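Local coordinates for protein Cap5O (Staphylococcus aureus, PDB 3OJO) that is a UDP-N-acetyl-mannosamine dehydrogenase of capsular polysaccharide biosynthesis that uses NAD and probably oxidises its nucleotide sugar substrate, at residues 233-244 and 420-428; 317-325 and 335-344. All blocks are in the same frame, centred on the assembly; numbering follows the deposited sequence.

In the fold
Interaction 2 (317-325 and 335-344) lies in the UDP-binding domain, while interaction 1 (233-244 and 420-428) joins the loop after that domain's sheet to the central domain. Their centres lie 21 Å apart and their nearest atoms about 7 Å, without touching. Along the chain, interaction 2 falls wholly between the two segments of interaction 1. Interaction 2 is local: it packs strand 317-321, within the five-stranded parallel sheet, against helix 336-346. Interaction 1 is long-range: the loop after edge strand 418-420 docks on the end of helix 208-238 and the start of helix 243-250. One contact thus shapes the domain internally, and the other fastens it to the central helices. Helix 286-312 borders both.

Interaction 1 (233-244 and 420-428); sequences TKICNNLNINVL and YNYGNIFNF
Asn-421 opens the contact: its side-chain amide lies against Leu-244, whose CD1 methyl is 3.5 Å from Asn-421 CG. At Tyr-422 the ring receives the CG2 methyl of Thr-233 over one face, offset toward the rim; CG2 stands 3.9 Å from the ring centroid and 27° off the normal, a CH-pi contact. The methyl reaches the ring because it is anti to the backbone N of Thr-233, while OG1 bonds back to Ala-229 O. The hydroxyl of Tyr-422 is held by Gly-262 O. Tyr-422 O accepts from a water at 2.7 Å, and the same water donates to Ile-241 O and accepts from Val-243 N, so one molecule bridges the two segments. Gly-423 then fits closely against Asn-242, its CA 3.3 Å from Asn-242 OD1. Asn-242 is the N-cap of helix 243-250, with OD1 bonded to Asp-245 N, and its CA meets Gly-423 O in a CA-H...O contact of 3.2 Å. This joint is where the loop following the last strand of the UDP-binding domain's parallel sheet docks on the central domain, at the turn between helices 208-238 and 243-250. Beyond it, Ile-425 offers CG2 to the side-chain amide of Asn-237. Phe-426 buries the most surface here: with CG between the backbone N and carbonyl carbon (chi1 58°), its ring turns onto that turn, and Asn-240 CA sits above the ring centre, 3.7 Å from the centroid. The amide of Asn-240 lies nearly parallel to the ring, 14° between planes, whereas that of Asn-237 approaches the ring edge. Arg-209 of the second subunit bonds to Asn-240 O, placing that turn at the dimer interface.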
# COMPACT_ATOMS: atom_id res chain seq x y z
N THR B 233 -6.25 12.84 1.63
CA THR B 233 -6.99 13.92 0.98
C THR B 233 -7.85 14.67 2.01
O THR B 233 -7.88 15.90 2.01
CB THR B 233 -7.84 13.35 -0.16
OG1 THR B 233 -6.96 12.90 -1.17
CG2 THR B 233 -8.79 14.36 -0.76
N LYS B 234 -8.53 13.92 2.90
CA LYS B 234 -9.34 14.54 3.94
C LYS B 234 -8.48 15.36 4.92
O LYS B 234 -8.86 16.48 5.27
CB LYS B 234 -10.17 13.48 4.68
CG LYS B 234 -11.28 12.89 3.84
CD LYS B 234 -12.04 11.86 4.66
CE LYS B 234 -13.17 11.22 3.92
NZ LYS B 234 -13.71 10.04 4.66
N ILE B 235 -7.32 14.82 5.31
CA ILE B 235 -6.36 15.44 6.23
C ILE B 235 -5.79 16.73 5.62
O ILE B 235 -5.84 17.78 6.26
CB ILE B 235 -5.25 14.42 6.66
CG1 ILE B 235 -5.82 13.35 7.63
CG2 ILE B 235 -4.04 15.14 7.29
CD1 ILE B 235 -4.92 12.04 7.82
N CYS B 236 -5.30 16.62 4.36
CA CYS B 236 -4.72 17.71 3.56
C CYS B 236 -5.70 18.82 3.32
O CYS B 236 -5.29 19.99 3.33
CB CYS B 236 -4.17 17.18 2.25
SG CYS B 236 -2.56 16.40 2.39
N ASN B 237 -6.96 18.49 3.07
CA ASN B 237 -7.96 19.53 2.86
C ASN B 237 -8.24 20.34 4.13
O ASN B 237 -8.37 21.56 4.05
CB ASN B 237 -9.22 19.00 2.20
CG ASN B 237 -9.11 18.97 0.68
OD1 ASN B 237 -9.08 17.91 0.06
ND2 ASN B 237 -9.05 20.14 0.06
N ASN B 238 -8.17 19.67 5.30
CA ASN B 238 -8.34 20.28 6.61
C ASN B 238 -7.21 21.20 7.00
O ASN B 238 -7.42 22.10 7.81
CB ASN B 238 -8.55 19.22 7.70
CG ASN B 238 -9.99 18.76 7.84
OD1 ASN B 238 -10.92 19.21 7.14
ND2 ASN B 238 -10.22 17.86 8.78
N LEU B 239 -6.00 20.97 6.47
CA LEU B 239 -4.81 21.75 6.79
C LEU B 239 -4.37 22.68 5.65
O LEU B 239 -3.29 23.27 5.73
CB LEU B 239 -3.64 20.81 7.16
CG LEU B 239 -3.86 19.75 8.24
CD1 LEU B 239 -2.68 18.80 8.28
CD2 LEU B 239 -4.05 20.38 9.60
N ASN B 240 -5.21 22.84 4.61
CA ASN B 240 -4.90 23.68 3.45
C ASN B 240 -3.60 23.27 2.80
O ASN B 240 -2.75 24.11 2.49
CB ASN B 240 -4.95 25.18 3.78
CG ASN B 240 -6.32 25.71 4.13
OD1 ASN B 240 -7.32 24.97 4.24
ND2 ASN B 240 -6.40 27.02 4.35
N ILE B 241 -3.44 21.96 2.63
CA ILE B 241 -2.30 21.33 2.00
C ILE B 241 -2.83 20.70 0.69
O ILE B 241 -3.98 20.23 0.64
CB ILE B 241 -1.59 20.32 2.94
CG1 ILE B 241 -0.95 21.06 4.15
CG2 ILE B 241 -0.52 19.49 2.20
CD1 ILE B 241 -0.50 20.14 5.33
N ASN B 242 -2.03 20.79 -0.39
CA ASN B 242 -2.39 20.20 -1.66
C ASN B 242 -2.01 18.71 -1.61
O ASN B 242 -0.82 18.39 -1.54
CB ASN B 242 -1.68 20.93 -2.82
CG ASN B 242 -2.17 20.45 -4.16
OD1 ASN B 242 -2.18 19.26 -4.49
ND2 ASN B 242 -2.64 21.37 -4.95
N VAL B 243 -3.00 17.82 -1.64
CA VAL B 243 -2.74 16.38 -1.58
C VAL B 243 -1.98 15.83 -2.80
O VAL B 243 -1.07 15.01 -2.64
CB VAL B 243 -3.99 15.54 -1.18
CG1 VAL B 243 -5.04 15.49 -2.28
CG2 VAL B 243 -3.59 14.13 -0.72
N LEU B 244 -2.30 16.36 -4.01
CA LEU B 244 -1.70 15.90 -5.26
C LEU B 244 -0.24 16.20 -5.40
O LEU B 244 0.53 15.34 -5.82
CB LEU B 244 -2.53 16.34 -6.47
CG LEU B 244 -4.02 15.97 -6.43
CD1 LEU B 244 -4.76 16.60 -7.56
CD2 LEU B 244 -4.25 14.44 -6.38
N TYR B 420 -11.16 23.12 -9.97
CA TYR B 420 -10.72 22.57 -8.70
C TYR B 420 -10.48 21.06 -8.76
O TYR B 420 -11.13 20.33 -9.52
CB TYR B 420 -11.67 22.94 -7.55
CG TYR B 420 -11.85 24.43 -7.36
CD1 TYR B 420 -12.81 25.14 -8.08
CD2 TYR B 420 -11.11 25.13 -6.40
CE1 TYR B 420 -13.00 26.51 -7.89
CE2 TYR B 420 -11.31 26.49 -6.19
CZ TYR B 420 -12.24 27.18 -6.94
OH TYR B 420 -12.43 28.53 -6.76
N ASN B 421 -9.53 20.62 -7.94
CA ASN B 421 -9.00 19.27 -7.73
C ASN B 421 -9.35 18.88 -6.30
O ASN B 421 -10.00 19.64 -5.58
CB ASN B 421 -7.46 19.39 -7.74
CG ASN B 421 -6.77 19.05 -9.01
OD1 ASN B 421 -7.28 18.31 -9.85
ND2 ASN B 421 -5.53 19.50 -9.13
N TYR B 422 -8.78 17.76 -5.83
CA TYR B 422 -8.81 17.37 -4.43
C TYR B 422 -7.64 18.13 -3.78
O TYR B 422 -7.63 18.36 -2.58
CB TYR B 422 -8.59 15.87 -4.31
CG TYR B 422 -9.86 15.05 -4.18
CD1 TYR B 422 -10.89 15.47 -3.34
CD2 TYR B 422 -9.95 13.79 -4.75
CE1 TYR B 422 -12.02 14.68 -3.16
CE2 TYR B 422 -11.08 13.00 -4.57
CZ TYR B 422 -12.11 13.45 -3.77
OH TYR B 422 -13.23 12.67 -3.60
N GLY B 423 -6.67 18.51 -4.61
CA GLY B 423 -5.51 19.27 -4.22
C GLY B 423 -5.78 20.71 -3.84
O GLY B 423 -5.05 21.25 -3.03
N ASN B 424 -6.80 21.35 -4.41
CA ASN B 424 -7.03 22.78 -4.10
C ASN B 424 -8.46 23.17 -3.77
O ASN B 424 -8.75 24.36 -3.70
CB ASN B 424 -6.52 23.65 -5.25
CG ASN B 424 -7.18 23.35 -6.58
OD1 ASN B 424 -6.53 23.22 -7.60
ND2 ASN B 424 -8.49 23.17 -6.58
N ILE B 425 -9.36 22.19 -3.59
CA ILE B 425 -10.77 22.47 -3.29
C ILE B 425 -10.98 23.38 -2.04
O ILE B 425 -11.91 24.20 -2.04
CB ILE B 425 -11.70 21.23 -3.40
CG1 ILE B 425 -13.21 21.58 -3.36
CG2 ILE B 425 -11.33 20.12 -2.42
CD1 ILE B 425 -13.73 22.42 -4.54
N PHE B 426 -10.08 23.29 -1.05
CA PHE B 426 -10.10 24.08 0.19
C PHE B 426 -10.02 25.62 -0.06
O PHE B 426 -10.41 26.39 0.81
CB PHE B 426 -8.99 23.63 1.16
CG PHE B 426 -7.59 23.71 0.58
CD1 PHE B 426 -6.87 24.90 0.61
CD2 PHE B 426 -7.00 22.59 -0.01
CE1 PHE B 426 -5.60 24.97 0.05
CE2 PHE B 426 -5.73 22.67 -0.54
CZ PHE B 426 -5.03 23.86 -0.52
N ASN B 427 -9.50 26.04 -1.25
CA ASN B 427 -9.37 27.44 -1.68
C ASN B 427 -10.74 28.04 -1.95
O ASN B 427 -10.95 29.23 -1.71
CB ASN B 427 -8.52 27.54 -2.94
CG ASN B 427 -7.04 27.38 -2.71
OD1 ASN B 427 -6.54 27.48 -1.59
ND2 ASN B 427 -6.31 27.17 -3.80
N PHE B 428 -11.67 27.22 -2.48
CA PHE B 428 -13.02 27.68 -2.76
C PHE B 428 -13.72 28.07 -1.47
O PHE B 428 -14.16 29.22 -1.35
CB PHE B 428 -13.81 26.61 -3.54
CG PHE B 428 -15.15 27.13 -4.02
CD1 PHE B 428 -16.31 26.86 -3.31
CD2 PHE B 428 -15.25 27.92 -5.16
CE1 PHE B 428 -17.54 27.36 -3.73
CE2 PHE B 428 -16.48 28.41 -5.59
CZ PHE B 428 -17.62 28.12 -4.88
O HOH W 1 -5.61 18.59 -0.88

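Interaction 2 (317-325 and 335-344); sequences KVTVFGLTY and SPAFDIYELL
Ser-335 OG donates to Leu-323 O at 2.6 Å and accepts from Phe-338 N at 3.0 Å, so one hydroxyl ties the loop after the strand to the helix and caps that helix. The N-H...O angle of the cap is 160°, whereas the hydroxyl approaches the carbonyl of Leu-323 from above its plane, 52° out of it. Ser-335 is the N-cap of helix 336-346; its first torsion (156°) swings OG away from its own N, to where it meets both partners. Packing is closest around this end, where the loop backbone passes close over the methyl of Ala-337, whose CB lies 3.5 Å from Gly-322 O. Leu-323 extends CD2 to within 3.5 Å of Tyr-341 CB, the rings of Phe-338 and Tyr-341 both lying obliquely around that methyl. Tyr-325 CD1 lies 3.8 Å from Pro-336 CD, which meets the ring obliquely. The side chain of Ser-335 is about 7 Å from that of the NAD-binding Arg-333. The far end is looser and wholly apolar: Leu-344 CD1 serves both valines, touching Val-318 CG1 at 3.7 Å and Val-320 CG2 at 4.1 Å. On the outer side of the helix Glu-342 is exposed. Strand 317-321, helix 336-346 and strand 351-355 form a beta-alpha-beta unit of the UDP-binding domain's parallel sheet; Tyr-341 and Leu-344 also reach Val-352 of its second strand, Leu-344 meets Leu-379 of strand 377-380, and Ile-340 and Leu-343 lean on helix 286-312.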
# COMPACT_ATOMS: atom_id res chain seq x y z
N LYS B 317 -28.55 23.62 -9.30
CA LYS B 317 -28.12 22.72 -10.36
C LYS B 317 -26.65 22.30 -10.36
O LYS B 317 -25.75 23.13 -10.52
CB LYS B 317 -28.58 23.19 -11.75
CG LYS B 317 -28.81 22.02 -12.71
CD LYS B 317 -28.79 22.44 -14.16
CE LYS B 317 -28.83 21.24 -15.06
NZ LYS B 317 -28.76 21.63 -16.49
N VAL B 318 -26.44 20.97 -10.19
CA VAL B 318 -25.14 20.31 -10.24
C VAL B 318 -25.19 19.29 -11.37
O VAL B 318 -26.07 18.43 -11.38
CB VAL B 318 -24.65 19.67 -8.89
CG1 VAL B 318 -25.60 18.61 -8.38
CG2 VAL B 318 -23.23 19.10 -9.04
N THR B 319 -24.25 19.42 -12.33
CA THR B 319 -24.16 18.48 -13.44
C THR B 319 -23.06 17.46 -13.17
O THR B 319 -21.88 17.80 -13.13
CB THR B 319 -23.98 19.20 -14.79
OG1 THR B 319 -25.00 20.18 -14.94
CG2 THR B 319 -24.01 18.24 -15.97
N VAL B 320 -23.45 16.21 -12.99
CA VAL B 320 -22.53 15.10 -12.77
C VAL B 320 -21.96 14.69 -14.14
O VAL B 320 -22.71 14.54 -15.11
CB VAL B 320 -23.23 13.94 -12.00
CG1 VAL B 320 -22.51 12.61 -12.19
CG2 VAL B 320 -23.38 14.28 -10.52
N PHE B 321 -20.63 14.56 -14.22
CA PHE B 321 -19.89 14.14 -15.41
C PHE B 321 -19.28 12.76 -15.14
O PHE B 321 -18.26 12.63 -14.46
CB PHE B 321 -18.81 15.18 -15.75
CG PHE B 321 -19.20 16.27 -16.72
CD1 PHE B 321 -18.25 16.87 -17.54
CD2 PHE B 321 -20.51 16.73 -16.79
CE1 PHE B 321 -18.60 17.89 -18.42
CE2 PHE B 321 -20.87 17.75 -17.69
CZ PHE B 321 -19.91 18.32 -18.49
N GLY B 322 -19.94 11.73 -15.64
CA GLY B 322 -19.54 10.34 -15.45
C GLY B 322 -20.30 9.66 -14.33
O GLY B 322 -20.41 10.20 -13.23
N LEU B 323 -20.85 8.47 -14.63
CA LEU B 323 -21.63 7.65 -13.69
C LEU B 323 -21.00 6.25 -13.51
O LEU B 323 -21.55 5.41 -12.79
CB LEU B 323 -23.08 7.52 -14.18
CG LEU B 323 -24.03 8.72 -14.11
CD1 LEU B 323 -25.36 8.33 -14.67
CD2 LEU B 323 -24.31 9.13 -12.70
N THR B 324 -19.83 6.02 -14.11
CA THR B 324 -19.11 4.74 -14.06
C THR B 324 -17.89 4.78 -13.15
O THR B 324 -17.32 5.86 -12.95
CB THR B 324 -18.66 4.36 -15.49
OG1 THR B 324 -17.74 5.34 -15.98
CG2 THR B 324 -19.83 4.18 -16.45
N TYR B 325 -17.44 3.60 -12.64
CA TYR B 325 -16.22 3.54 -11.83
C TYR B 325 -15.01 3.75 -12.71
O TYR B 325 -14.24 4.68 -12.49
CB TYR B 325 -16.12 2.25 -11.00
CG TYR B 325 -14.78 2.06 -10.29
CD1 TYR B 325 -14.33 2.99 -9.34
CD2 TYR B 325 -13.99 0.94 -10.52
CE1 TYR B 325 -13.11 2.82 -8.68
CE2 TYR B 325 -12.76 0.76 -9.87
CZ TYR B 325 -12.33 1.70 -8.94
OH TYR B 325 -11.14 1.52 -8.28
N SER B 335 -20.86 1.45 -8.74
CA SER B 335 -20.17 2.68 -9.10
C SER B 335 -20.26 3.76 -8.00
O SER B 335 -21.36 4.14 -7.58
CB SER B 335 -20.70 3.21 -10.42
OG SER B 335 -20.50 4.61 -10.58
N PRO B 336 -19.10 4.30 -7.55
CA PRO B 336 -19.16 5.40 -6.56
C PRO B 336 -19.74 6.69 -7.18
O PRO B 336 -20.39 7.47 -6.49
CB PRO B 336 -17.71 5.53 -6.10
CG PRO B 336 -16.89 5.03 -7.26
CD PRO B 336 -17.72 3.98 -7.95
N ALA B 337 -19.55 6.89 -8.50
CA ALA B 337 -20.05 8.03 -9.29
C ALA B 337 -21.60 8.01 -9.33
O ALA B 337 -22.24 9.05 -9.17
CB ALA B 337 -19.49 7.97 -10.71
N PHE B 338 -22.19 6.81 -9.50
CA PHE B 338 -23.64 6.65 -9.50
C PHE B 338 -24.15 6.84 -8.10
O PHE B 338 -25.21 7.43 -7.93
CB PHE B 338 -24.09 5.28 -10.05
CG PHE B 338 -25.58 5.26 -10.24
CD1 PHE B 338 -26.16 5.79 -11.39
CD2 PHE B 338 -26.42 4.81 -9.23
CE1 PHE B 338 -27.54 5.81 -11.55
CE2 PHE B 338 -27.81 4.87 -9.38
CZ PHE B 338 -28.36 5.36 -10.54
N ASP B 339 -23.41 6.34 -7.09
CA ASP B 339 -23.77 6.49 -5.67
C ASP B 339 -23.90 7.95 -5.27
O ASP B 339 -24.86 8.31 -4.58
CB ASP B 339 -22.77 5.75 -4.79
CG ASP B 339 -22.99 4.25 -4.82
OD1 ASP B 339 -22.33 3.54 -4.01
OD2 ASP B 339 -23.83 3.78 -5.62
N ILE B 340 -23.02 8.81 -5.82
CA ILE B 340 -23.01 10.26 -5.60
C ILE B 340 -24.24 10.88 -6.25
O ILE B 340 -24.95 11.64 -5.59
CB ILE B 340 -21.66 10.93 -6.03
CG1 ILE B 340 -20.49 10.43 -5.15
CG2 ILE B 340 -21.74 12.46 -5.97
CD1 ILE B 340 -19.13 10.45 -5.74
N TYR B 341 -24.49 10.54 -7.53
CA TYR B 341 -25.62 11.04 -8.33
C TYR B 341 -26.95 10.80 -7.62
O TYR B 341 -27.74 11.72 -7.48
CB TYR B 341 -25.62 10.39 -9.74
CG TYR B 341 -26.91 10.53 -10.51
CD1 TYR B 341 -27.25 11.72 -11.15
CD2 TYR B 341 -27.83 9.47 -10.57
CE1 TYR B 341 -28.46 11.86 -11.83
CE2 TYR B 341 -29.04 9.61 -11.24
CZ TYR B 341 -29.34 10.80 -11.88
OH TYR B 341 -30.53 10.92 -12.56
N GLU B 342 -27.16 9.58 -7.17
CA GLU B 342 -28.33 9.10 -6.45
C GLU B 342 -28.50 9.84 -5.10
O GLU B 342 -29.63 10.14 -4.71
CB GLU B 342 -28.15 7.58 -6.28
CG GLU B 342 -29.18 6.83 -5.45
CD GLU B 342 -28.83 5.39 -5.13
OE1 GLU B 342 -27.72 4.93 -5.49
OE2 GLU B 342 -29.68 4.70 -4.51
N LEU B 343 -27.38 10.12 -4.38
CA LEU B 343 -27.36 10.84 -3.09
C LEU B 343 -27.69 12.29 -3.34
O LEU B 343 -28.44 12.89 -2.56
CB LEU B 343 -25.96 10.76 -2.41
CG LEU B 343 -25.62 9.49 -1.64
CD1 LEU B 343 -24.13 9.45 -1.32
CD2 LEU B 343 -26.46 9.35 -0.38
N LEU B 344 -27.14 12.84 -4.41
CA LEU B 344 -27.40 14.22 -4.80
C LEU B 344 -28.87 14.37 -5.25
O LEU B 344 -29.51 15.37 -4.91
CB LEU B 344 -26.43 14.66 -5.92
CG LEU B 344 -25.00 15.02 -5.54
CD1 LEU B 344 -24.28 15.59 -6.73
CD2 LEU B 344 -24.93 16.00 -4.37